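Local atomic coordinates of protein-glutamine deamidase Cif (Burkholderia pseudomallei, PDB entry 3GQM), a protein that deamidates a specific glutamine of host NEDD8 to glutamate, thereby switching off cullin-RING ubiquitin ligases and inhibiting the host cell cycle. Residues 31-36 / 174-179; 41-44 / 48-51; 76-81 / 85-90; 114-117 / 121-124; 206-211 / 229-234. All coordinates share one frame; numbering follows the deposited sequence.

Interaction 1 of 5, residues 31-36 / 174-179; sequences TLRKAT and TAYIIQ
R33 reaches from helix 29-42 to Y176 and I178 on the edge strand 176-178, and its side chain bridges backbones whose nearest CA atoms, those of R33 and Y176, are 10.8 Å apart. From CB the chain leaves with CG anti to the backbone N (chi1 -176°) and stays extended to NE, which carries the charged end across the gap. NE comes within van der Waals range of Y176 CD2 and forms a salt bridge with D164 of the neighbouring strand. CZ sits 3.8 Å from both CG and CD2 of Y176. Beyond it, NH1 lies over the ring face, offset toward the rim and 3.7 Å from Y176 CG, and donates to the carbonyl of G200. NH2 touches CB of Y176 at 3.3 Å and CD1 of I178 at 3.9 Å. In the guanidinium plane R33 NH2 donates to a water oxygen 2.8 Å away, and that water donates in turn to I177 O. The guanidinium and ring planes, 19° apart, are stacked with centres 4.3 Å apart, and CZ stands 34° off the ring normal, so the cation-pi contact is off-centre. The polar edge is thus held by D164, G200 and water while one face rests on the tyrosine. This buried stack joins an N-terminal helix to one edge strand of the antiparallel sheet, the strand that leads into Q179, inferred to belong to the active site.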
# COMPACT_ATOMS: atom_id res chain seq x y z
N THR A 31 16.73 -9.99 0.49
CA THR A 31 17.67 -9.02 0.99
C THR A 31 17.67 -7.75 0.13
O THR A 31 17.70 -6.64 0.64
CB THR A 31 19.10 -9.65 0.99
OG1 THR A 31 19.09 -10.79 1.88
CG2 THR A 31 20.12 -8.64 1.44
N LEU A 32 17.62 -7.91 -1.19
CA LEU A 32 17.62 -6.73 -2.08
C LEU A 32 16.31 -5.92 -1.96
O LEU A 32 16.31 -4.70 -1.96
CB LEU A 32 17.77 -7.17 -3.53
CG LEU A 32 19.15 -7.79 -3.91
CD1 LEU A 32 19.07 -8.38 -5.30
CD2 LEU A 32 20.21 -6.74 -3.83
N ARG A 33 15.19 -6.64 -1.95
CA ARG A 33 13.84 -6.09 -1.75
C ARG A 33 13.90 -5.20 -0.51
O ARG A 33 13.54 -4.00 -0.54
CB ARG A 33 12.86 -7.27 -1.55
CG ARG A 33 11.41 -6.88 -1.42
CD ARG A 33 10.47 -8.11 -1.23
NE ARG A 33 9.13 -7.59 -0.90
CZ ARG A 33 8.75 -7.16 0.29
NH1 ARG A 33 9.55 -7.28 1.36
NH2 ARG A 33 7.51 -6.69 0.44
N LYS A 34 14.42 -5.75 0.56
CA LYS A 34 14.50 -5.01 1.83
C LYS A 34 15.28 -3.71 1.70
O LYS A 34 14.84 -2.63 2.16
CB LYS A 34 15.05 -5.93 2.93
CG LYS A 34 15.38 -5.23 4.25
CD LYS A 34 15.75 -6.32 5.25
CE LYS A 34 16.57 -5.79 6.41
NZ LYS A 34 15.73 -4.98 7.34
N ALA A 35 16.45 -3.80 1.06
CA ALA A 35 17.22 -2.61 0.76
C ALA A 35 16.55 -1.60 -0.17
O ALA A 35 16.67 -0.43 0.03
CB ALA A 35 18.63 -2.99 0.21
N THR A 36 15.88 -2.05 -1.22
CA THR A 36 15.15 -1.14 -2.10
C THR A 36 14.07 -0.38 -1.28
O THR A 36 13.99 0.88 -1.26
CB THR A 36 14.48 -1.94 -3.26
OG1 THR A 36 15.48 -2.58 -4.05
CG2 THR A 36 13.65 -1.05 -4.22
N THR A 174 5.88 -16.96 -0.49
CA THR A 174 6.06 -16.13 0.68
C THR A 174 5.34 -14.84 0.41
O THR A 174 5.24 -14.42 -0.74
CB THR A 174 7.56 -15.83 0.87
OG1 THR A 174 8.24 -17.07 0.91
CG2 THR A 174 7.83 -15.08 2.14
N ALA A 175 4.80 -14.24 1.47
CA ALA A 175 3.96 -13.06 1.36
C ALA A 175 4.45 -12.03 2.35
O ALA A 175 4.77 -12.38 3.47
CB ALA A 175 2.50 -13.43 1.68
N TYR A 176 4.46 -10.77 1.93
CA TYR A 176 4.75 -9.65 2.79
C TYR A 176 3.62 -8.62 2.67
O TYR A 176 2.97 -8.54 1.61
CB TYR A 176 6.05 -9.01 2.32
CG TYR A 176 7.20 -9.99 2.31
CD1 TYR A 176 7.93 -10.25 3.48
CD2 TYR A 176 7.55 -10.66 1.15
CE1 TYR A 176 8.99 -11.14 3.49
CE2 TYR A 176 8.60 -11.58 1.14
CZ TYR A 176 9.33 -11.79 2.32
OH TYR A 176 10.35 -12.71 2.32
N ILE A 177 3.40 -7.84 3.73
CA ILE A 177 2.41 -6.77 3.73
C ILE A 177 3.07 -5.42 3.49
O ILE A 177 4.10 -5.11 4.08
CB ILE A 177 1.59 -6.71 5.09
CG1 ILE A 177 0.96 -8.09 5.39
CG2 ILE A 177 0.50 -5.48 5.09
CD1 ILE A 177 -0.14 -8.44 4.37
N ILE A 178 2.44 -4.61 2.64
CA ILE A 178 2.78 -3.20 2.54
C ILE A 178 1.48 -2.39 2.77
O ILE A 178 0.47 -2.66 2.14
CB ILE A 178 3.39 -2.87 1.16
CG1 ILE A 178 4.56 -3.83 0.87
CG2 ILE A 178 3.86 -1.38 1.06
CD1 ILE A 178 5.25 -3.59 -0.50
N GLN A 179 1.48 -1.45 3.71
CA GLN A 179 0.27 -0.65 3.99
C GLN A 179 0.65 0.63 4.69
O GLN A 179 1.79 0.77 5.22
CB GLN A 179 -0.65 -1.45 4.93
CG GLN A 179 -0.04 -1.52 6.38
CD GLN A 179 -0.99 -2.20 7.40
OE1 GLN A 179 -2.23 -2.13 7.26
NE2 GLN A 179 -0.40 -2.85 8.42
O HOH W 1 6.72 -5.39 2.74

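Interaction 2 of 5, residues 41-44 / 48-51; sequences MQSL and SSNR
The turn between the consecutive helices 29-42 and 47-53 brings L44 and N50 together, their CA atoms 4.5 Å apart. The one hydrogen bond across the contact runs from N50 ND2 to L44 O, at 2.9 Å with an N-H...O angle of 153°. Its acceptor geometry is also regular: ND2 lies in the carbonyl plane of L44, and the oxygen is only 15° out of the amide plane of N50. CG of N50 stands anti to its backbone N (chi1 -169°), which turns the amide back toward the end of the preceding helix, and CB of the same residue packs against L44 O at 3.4 Å. Directly beside this pair, S49 meets S43. Here CB of S49 rests 3.2 Å from S43 O, and S43 OG approaches the same CB at 3.7 Å. The two hydroxyls, S43 OG and S49 OG, are themselves 3.7 Å apart, too far for a hydrogen bond, and each is engaged elsewhere: S43 OG with the carbonyl of L40, S49 OG with that of V272 in the C-terminal helix 262-273. The amide nitrogen of N50 has a second acceptor in M100 O, so its NH2 group joins two carbonyls from different parts of the chain. The chemistry is therefore mainly one of backbone carbonyls near a helix end being met by side chains: L44 O receives an amide N-H, whereas S43 O is approached by a methylene carbon, and the buried asparagine ties the turn to the segment around M100.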
# COMPACT_ATOMS: atom_id res chain seq x y z
N MET A 41 11.96 4.46 1.29
CA MET A 41 11.34 5.14 2.43
C MET A 41 12.17 6.31 2.99
O MET A 41 11.60 7.33 3.39
CB MET A 41 10.94 4.18 3.56
CG MET A 41 9.95 3.11 3.13
SD MET A 41 8.32 3.75 2.86
CE MET A 41 8.05 3.59 1.11
N GLN A 42 13.49 6.14 3.05
CA GLN A 42 14.35 7.22 3.59
C GLN A 42 14.31 8.45 2.70
O GLN A 42 14.47 9.56 3.17
CB GLN A 42 15.82 6.76 3.69
CG GLN A 42 16.05 5.53 4.56
CD GLN A 42 17.42 4.84 4.36
OE1 GLN A 42 17.62 3.71 4.79
NE2 GLN A 42 18.37 5.55 3.71
N SER A 43 14.10 8.27 1.41
CA SER A 43 14.15 9.40 0.45
C SER A 43 12.90 10.31 0.50
O SER A 43 12.88 11.39 -0.08
CB SER A 43 14.28 8.85 -0.96
OG SER A 43 13.02 8.38 -1.45
N LEU A 44 11.88 9.86 1.21
CA LEU A 44 10.55 10.49 1.17
C LEU A 44 10.53 11.71 2.08
O LEU A 44 9.51 12.40 2.19
CB LEU A 44 9.51 9.47 1.60
CG LEU A 44 8.70 8.62 0.59
CD1 LEU A 44 9.35 8.39 -0.76
CD2 LEU A 44 8.29 7.33 1.26
N SER A 48 11.10 16.34 -3.71
CA SER A 48 10.83 15.82 -5.02
C SER A 48 10.41 14.35 -4.96
O SER A 48 9.42 13.96 -5.57
CB SER A 48 12.03 16.07 -5.93
OG SER A 48 12.33 17.47 -5.96
N SER A 49 11.12 13.55 -4.18
CA SER A 49 10.77 12.13 -4.00
C SER A 49 9.34 11.99 -3.43
O SER A 49 8.51 11.28 -4.00
CB SER A 49 11.79 11.43 -3.09
OG SER A 49 13.00 11.25 -3.80
N ASN A 50 9.07 12.70 -2.33
CA ASN A 50 7.76 12.67 -1.68
C ASN A 50 6.59 12.97 -2.65
O ASN A 50 5.63 12.21 -2.73
CB ASN A 50 7.75 13.59 -0.45
CG ASN A 50 6.52 13.42 0.41
OD1 ASN A 50 5.46 13.94 0.09
ND2 ASN A 50 6.66 12.73 1.54
N ARG A 51 6.67 14.08 -3.37
CA ARG A 51 5.60 14.49 -4.33
C ARG A 51 5.42 13.54 -5.51
O ARG A 51 4.30 13.31 -5.99
CB ARG A 51 5.89 15.90 -4.85
CG ARG A 51 5.85 16.94 -3.77
CD ARG A 51 5.29 18.25 -4.29
NE ARG A 51 5.93 19.38 -3.62
CZ ARG A 51 5.65 19.80 -2.39
NH1 ARG A 51 4.70 19.19 -1.67
NH2 ARG A 51 6.31 20.83 -1.87

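Interaction 3 of 5, residues 76-81 / 85-90; sequences KSVTDF and ENYKEL
N86 is the first residue of 85-90 to meet the other segment: its CB lies 3.4 Å from F81 O, the carbonyl just beyond helix 67-80, while its ND2 is turned to the carbonyl of G82. Next comes Y87, the centre of the contact, with its CA 5.4 Å from that of F81. CG is anti to the backbone N (chi1 -178°), and this torsion sends the ring across toward the preceding helix. There its edge is directed at the face of F81 in a T-shaped pair, supported by a centroid separation of 5.2 Å and an interplanar angle of 72°. CD1 makes the nearest approach of that pair, 3.7 Å from F81 CG. One face of the tyrosine receives CG2 of V78 in a CH-pi contact, the methyl standing 4.2 Å from the ring centroid and 24° off its normal. Farther along the ring, CE1 of Y87 is 3.6 Å from S77 OG. One helical turn on, L90 completes the set through CD1, which reaches the edge of the F81 ring near its plane, 4.3 Å from F81 CD1. The contact is mostly apolar and aromatic, with no hydrogen bond across it. It packs helix 84-91 against the end of helix 67-80 at the surface, its centre about 30 Å from that of the chain, with P96 of the following loop touching both V78 and Y87.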
# COMPACT_ATOMS: atom_id res chain seq x y z
N LYS A 76 -0.55 27.14 -7.98
CA LYS A 76 -1.73 27.59 -8.70
C LYS A 76 -3.00 27.43 -7.87
O LYS A 76 -3.78 28.38 -7.68
CB LYS A 76 -1.83 26.85 -10.02
CG LYS A 76 -2.98 27.34 -10.84
CD LYS A 76 -3.27 26.46 -12.04
CE LYS A 76 -4.74 26.71 -12.52
NZ LYS A 76 -5.77 25.87 -11.74
N SER A 77 -3.20 26.22 -7.34
CA SER A 77 -4.38 25.95 -6.51
C SER A 77 -4.47 26.92 -5.31
O SER A 77 -5.56 27.40 -4.93
CB SER A 77 -4.37 24.47 -6.04
OG SER A 77 -5.18 24.30 -4.88
N VAL A 78 -3.33 27.20 -4.69
CA VAL A 78 -3.34 28.05 -3.50
C VAL A 78 -3.76 29.48 -3.92
O VAL A 78 -4.53 30.15 -3.22
CB VAL A 78 -1.96 28.02 -2.79
CG1 VAL A 78 -1.74 29.29 -1.97
CG2 VAL A 78 -1.82 26.80 -1.91
N THR A 79 -3.27 29.93 -5.07
CA THR A 79 -3.64 31.22 -5.62
C THR A 79 -5.13 31.27 -5.91
O THR A 79 -5.79 32.24 -5.58
CB THR A 79 -2.85 31.54 -6.91
OG1 THR A 79 -1.46 31.28 -6.69
CG2 THR A 79 -2.99 33.00 -7.30
N ASP A 80 -5.65 30.22 -6.56
CA ASP A 80 -7.09 30.11 -6.82
C ASP A 80 -7.80 30.42 -5.52
O ASP A 80 -8.80 31.13 -5.50
CB ASP A 80 -7.45 28.71 -7.33
CG ASP A 80 -6.96 28.43 -8.76
OD1 ASP A 80 -6.50 29.35 -9.47
OD2 ASP A 80 -7.02 27.26 -9.20
N PHE A 81 -7.27 29.94 -4.40
CA PHE A 81 -7.93 30.11 -3.12
C PHE A 81 -7.65 31.43 -2.42
O PHE A 81 -8.10 31.60 -1.28
CB PHE A 81 -7.59 28.93 -2.21
CG PHE A 81 -8.47 27.76 -2.42
CD1 PHE A 81 -9.58 27.56 -1.61
CD2 PHE A 81 -8.22 26.88 -3.45
CE1 PHE A 81 -10.42 26.47 -1.82
CE2 PHE A 81 -9.04 25.79 -3.66
CZ PHE A 81 -10.14 25.58 -2.85
N GLU A 85 -2.74 31.62 3.49
CA GLU A 85 -3.42 31.71 4.78
C GLU A 85 -4.95 31.57 4.65
O GLU A 85 -5.59 30.95 5.49
CB GLU A 85 -2.84 32.79 5.77
CG GLU A 85 -3.25 34.27 5.72
N ASN A 86 -5.47 32.03 3.52
CA ASN A 86 -6.84 31.72 3.08
C ASN A 86 -7.12 30.27 2.73
O ASN A 86 -8.21 29.76 2.98
CB ASN A 86 -7.19 32.56 1.87
CG ASN A 86 -8.07 33.72 2.21
OD1 ASN A 86 -9.09 33.56 2.89
ND2 ASN A 86 -7.68 34.91 1.76
N TYR A 87 -6.15 29.62 2.08
CA TYR A 87 -6.27 28.23 1.70
C TYR A 87 -6.47 27.34 2.94
O TYR A 87 -7.29 26.41 2.93
CB TYR A 87 -5.04 27.79 0.91
CG TYR A 87 -5.11 26.35 0.43
CD1 TYR A 87 -5.53 26.05 -0.86
CD2 TYR A 87 -4.75 25.29 1.29
CE1 TYR A 87 -5.59 24.71 -1.30
CE2 TYR A 87 -4.81 23.97 0.87
CZ TYR A 87 -5.23 23.69 -0.42
OH TYR A 87 -5.29 22.38 -0.84
N LYS A 88 -5.74 27.63 4.00
CA LYS A 88 -5.88 26.88 5.23
C LYS A 88 -7.30 27.02 5.81
O LYS A 88 -7.91 26.04 6.25
CB LYS A 88 -4.81 27.33 6.23
CG LYS A 88 -3.38 27.13 5.71
CD LYS A 88 -2.31 27.34 6.76
CE LYS A 88 -1.00 27.66 6.08
NZ LYS A 88 0.20 27.34 6.90
N GLU A 89 -7.83 28.25 5.78
CA GLU A 89 -9.15 28.53 6.33
C GLU A 89 -10.22 27.67 5.71
O GLU A 89 -11.06 27.13 6.42
CB GLU A 89 -9.51 30.00 6.14
N LEU A 90 -10.18 27.52 4.39
CA LEU A 90 -11.26 26.87 3.65
C LEU A 90 -11.08 25.35 3.37
O LEU A 90 -11.96 24.72 2.80
CB LEU A 90 -11.58 27.66 2.37
CG LEU A 90 -11.79 29.17 2.61
CD1 LEU A 90 -11.41 30.02 1.39
CD2 LEU A 90 -13.21 29.52 3.11

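Interaction 4 of 5, residues 114-117 / 121-124; sequences LMTE and PIDP
E117 and I122 face each other across the short loop that follows helix 104-116, where the carboxylate of the first residue beyond the helix binds the backbone of the returning loop. Their side chains run past one another in opposite directions, bringing CG of E117 within 3.9 Å of CD1 of I122. E117 is extended beyond CG (chi2 177°), and this length takes OE2 to the I122 amide. The resulting bond is short and nearly straight: I122 N to E117 OE2 measures 2.8 Å, with an N-H...O angle of 172°. The amide approaches the anti side of OE2, 16° out of the carboxylate plane. K113 forms a salt bridge to the same oxygen and also donates to I122 O; its charge probably eases the 3.3 Å approach of E117 OE2 to I122 O, which are not hydrogen-bonded. OE1 accepts from the L62 amide, which brings in a third part of the chain. T116 and I122 cross at about a right angle. The threonine hydroxyl is directed to F112 O within its own helix, and the isoleucine methyl packs against it: I122 CD1 lies 3.3 Å from T116 OG1 and 3.7 Å from T116 CB.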
# COMPACT_ATOMS: atom_id res chain seq x y z
N LEU A 114 4.43 1.74 -8.57
CA LEU A 114 5.91 1.62 -8.48
C LEU A 114 6.42 0.20 -8.77
O LEU A 114 7.42 0.03 -9.47
CB LEU A 114 6.45 2.06 -7.11
CG LEU A 114 7.95 2.37 -7.01
CD1 LEU A 114 8.31 3.59 -7.81
CD2 LEU A 114 8.37 2.62 -5.60
N MET A 115 5.74 -0.81 -8.25
CA MET A 115 6.20 -2.19 -8.42
C MET A 115 5.98 -2.74 -9.85
O MET A 115 6.83 -3.47 -10.35
CB MET A 115 5.50 -3.08 -7.38
CG MET A 115 5.92 -2.72 -5.96
SD MET A 115 5.06 -3.69 -4.72
CE MET A 115 5.57 -5.35 -5.21
N THR A 116 4.83 -2.41 -10.46
CA THR A 116 4.32 -3.08 -11.65
C THR A 116 4.61 -2.36 -12.96
O THR A 116 4.58 -2.99 -13.99
CB THR A 116 2.78 -3.26 -11.58
OG1 THR A 116 2.15 -2.00 -11.37
CG2 THR A 116 2.38 -4.22 -10.43
N GLU A 117 4.89 -1.07 -12.94
CA GLU A 117 4.98 -0.29 -14.19
C GLU A 117 6.35 -0.40 -14.86
O GLU A 117 7.37 -0.53 -14.19
CB GLU A 117 4.65 1.20 -13.98
CG GLU A 117 3.15 1.45 -13.87
CD GLU A 117 2.77 2.90 -13.58
OE1 GLU A 117 3.63 3.72 -13.13
OE2 GLU A 117 1.57 3.22 -13.78
N PRO A 121 1.43 2.86 -18.44
CA PRO A 121 0.78 3.29 -17.19
C PRO A 121 -0.27 2.28 -16.72
O PRO A 121 -0.93 1.64 -17.55
CB PRO A 121 0.13 4.62 -17.56
CG PRO A 121 0.95 5.10 -18.77
CD PRO A 121 1.23 3.84 -19.53
N ILE A 122 -0.37 2.09 -15.41
CA ILE A 122 -1.39 1.21 -14.85
C ILE A 122 -2.16 2.01 -13.78
O ILE A 122 -1.58 2.69 -12.94
CB ILE A 122 -0.80 -0.08 -14.18
CG1 ILE A 122 0.04 -0.90 -15.17
CG2 ILE A 122 -1.92 -1.01 -13.64
CD1 ILE A 122 1.07 -1.81 -14.47
N ASP A 123 -3.48 1.94 -13.87
CA ASP A 123 -4.33 2.65 -12.97
C ASP A 123 -4.93 1.59 -12.11
O ASP A 123 -5.81 0.86 -12.57
CB ASP A 123 -5.42 3.38 -13.75
CG ASP A 123 -6.28 4.25 -12.87
OD1 ASP A 123 -6.18 4.18 -11.59
OD2 ASP A 123 -7.01 5.02 -13.48
N PRO A 124 -4.40 1.44 -10.88
CA PRO A 124 -4.88 0.42 -9.98
C PRO A 124 -6.31 0.70 -9.59
O PRO A 124 -6.94 -0.20 -9.10
CB PRO A 124 -3.97 0.57 -8.76
CG PRO A 124 -3.40 1.96 -8.88
CD PRO A 124 -3.36 2.30 -10.28

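Interaction 5 of 5, residues 206-211 / 229-234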
# COMPACT_ATOMS: atom_id res chain seq x y z
N LEU A 206 0.39 -17.38 4.51
CA LEU A 206 -0.65 -17.47 3.46
C LEU A 206 -1.95 -18.07 4.00
O LEU A 206 -3.06 -17.68 3.58
CB LEU A 206 -0.16 -18.19 2.20
CG LEU A 206 0.66 -17.16 1.40
CD1 LEU A 206 2.01 -17.70 1.02
CD2 LEU A 206 -0.12 -16.68 0.19
N ASP A 207 -1.77 -18.95 4.98
CA ASP A 207 -2.84 -19.54 5.78
C ASP A 207 -3.66 -18.54 6.52
O ASP A 207 -4.87 -18.53 6.42
CB ASP A 207 -2.19 -20.39 6.86
CG ASP A 207 -2.79 -21.70 6.98
OD1 ASP A 207 -3.52 -21.90 7.98
OD2 ASP A 207 -2.52 -22.53 6.06
N GLU A 208 -3.01 -17.72 7.34
CA GLU A 208 -3.76 -16.67 8.01
C GLU A 208 -4.39 -15.69 7.03
O GLU A 208 -5.52 -15.26 7.23
CB GLU A 208 -2.87 -15.95 9.00
CG GLU A 208 -2.32 -16.85 10.09
CD GLU A 208 -1.70 -16.04 11.20
OE1 GLU A 208 -2.15 -16.16 12.35
OE2 GLU A 208 -0.81 -15.22 10.93
N LEU A 209 -3.64 -15.32 5.98
CA LEU A 209 -4.17 -14.41 4.95
C LEU A 209 -5.44 -15.00 4.32
O LEU A 209 -6.41 -14.28 4.09
CB LEU A 209 -3.14 -14.10 3.84
CG LEU A 209 -2.11 -13.00 4.16
CD1 LEU A 209 -1.02 -12.96 3.09
CD2 LEU A 209 -2.83 -11.65 4.30
N ASN A 210 -5.40 -16.30 4.02
CA ASN A 210 -6.57 -16.94 3.45
C ASN A 210 -7.80 -16.83 4.36
O ASN A 210 -8.92 -16.56 3.89
CB ASN A 210 -6.33 -18.38 3.10
CG ASN A 210 -7.48 -18.94 2.31
OD1 ASN A 210 -7.88 -18.36 1.28
ND2 ASN A 210 -8.11 -20.01 2.84
N GLN A 211 -7.58 -16.99 5.66
CA GLN A 211 -8.65 -16.86 6.67
C GLN A 211 -9.15 -15.43 6.80
O GLN A 211 -10.39 -15.19 6.85
CB GLN A 211 -8.17 -17.35 8.05
CG GLN A 211 -8.13 -18.86 8.17
CD GLN A 211 -7.17 -19.36 9.27
OE1 GLN A 211 -6.29 -20.18 9.02
NE2 GLN A 211 -7.34 -18.86 10.49
N LEU A 229 -6.01 -10.22 12.74
CA LEU A 229 -5.75 -8.83 12.42
C LEU A 229 -4.42 -8.33 12.98
O LEU A 229 -3.62 -7.69 12.23
CB LEU A 229 -6.90 -7.93 12.87
CG LEU A 229 -8.21 -8.10 12.07
CD1 LEU A 229 -9.35 -7.48 12.83
CD2 LEU A 229 -8.13 -7.52 10.61
N ALA A 230 -4.20 -8.59 14.27
CA ALA A 230 -2.97 -8.17 14.93
C ALA A 230 -1.78 -8.85 14.29
O ALA A 230 -0.72 -8.26 14.18
CB ALA A 230 -2.99 -8.51 16.40
N SER A 231 -1.94 -10.11 13.92
CA SER A 231 -0.81 -10.88 13.40
C SER A 231 -0.38 -10.45 12.00
O SER A 231 0.81 -10.37 11.69
CB SER A 231 -1.14 -12.37 13.48
OG SER A 231 -0.28 -13.08 12.65
N ILE A 232 -1.35 -10.12 11.15
CA ILE A 232 -1.10 -9.78 9.80
C ILE A 232 -0.83 -8.27 9.64
O ILE A 232 -0.01 -7.87 8.85
CB ILE A 232 -2.32 -10.20 8.93
CG1 ILE A 232 -2.54 -11.72 9.00
CG2 ILE A 232 -2.14 -9.78 7.48
CD1 ILE A 232 -3.81 -12.23 8.16
N LEU A 233 -1.56 -7.43 10.38
CA LEU A 233 -1.65 -6.00 10.05
C LEU A 233 -1.20 -5.07 11.17
O LEU A 233 -1.15 -3.86 10.97
CB LEU A 233 -3.09 -5.62 9.56
CG LEU A 233 -3.55 -6.35 8.27
CD1 LEU A 233 -4.99 -6.03 7.92
CD2 LEU A 233 -2.62 -6.09 7.04
N GLN A 234 -0.87 -5.59 12.36
CA GLN A 234 -0.49 -4.66 13.44
C GLN A 234 1.01 -4.77 13.68
O GLN A 234 1.57 -5.87 13.72
CB GLN A 234 -1.30 -4.94 14.72
CG GLN A 234 -1.39 -3.76 15.66
CD GLN A 234 -0.20 -3.62 16.59
OE1 GLN A 234 0.38 -4.62 17.03
NE2 GLN A 234 0.15 -2.35 16.91
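I232 and L209 form the close-packed side of a helix-helix contact between 206-212 and 222-233, beside the sheet that carries part of the inferred active site. The axes of helix segments 206-211 and 229-233 approach to 10.3 Å at a crossing angle of -120°, so the helices meet over a limited patch, centred where the CA atoms of L209 and I232 come within 7.4 Å. I232 uses both of its branches. CG2 packs on L209 CD2 at 3.8 Å, and the two side chains meet at a slant. CD1 extends to the other helix, 3.6 Å from E208 O and 3.9 Å from E208 CB. Both I232 and L209 are buried; L209 is also covered by F135, and I232 by L212 of the first helix. The other margin is more open and polar. E208 and S231 are each partly exposed; the serine hydroxyl meets one carboxylate oxygen of E208, and only one hydrogen bond crosses there. E208 is extended beyond CG, while S231 has OG anti to its backbone N (chi1 162°), placing the hydroxyl before the carboxylate. L228, a turn before S231, packs against E208. The hydroxyl donates on the syn side of the acceptor, 16° out of the carboxylate plane, with S231 OG 2.8 Å from E208 OE2.

In the fold
Helix 29-42 opens interaction 1, whose second segment, 174-179, comes 138 residues later; this long loop ties the N-terminal helix to an edge strand of the sheet. Nested inside it, one after another, are three short closures. Interaction 2 turns the same helix into 47-53, interaction 3 folds 67-80 onto 84-91 at the periphery, and interaction 4 returns the chain after helix 104-116. Interaction 5 follows in series, joining helices 206-212 and 222-233, and none of the loops cross. Interaction 1 touches interaction 4 through I178 and M115, and interaction 5 through a probable Q179-L233 hydrogen bond. Interaction 3 stands apart, about 39 Å from interaction 1 between centres.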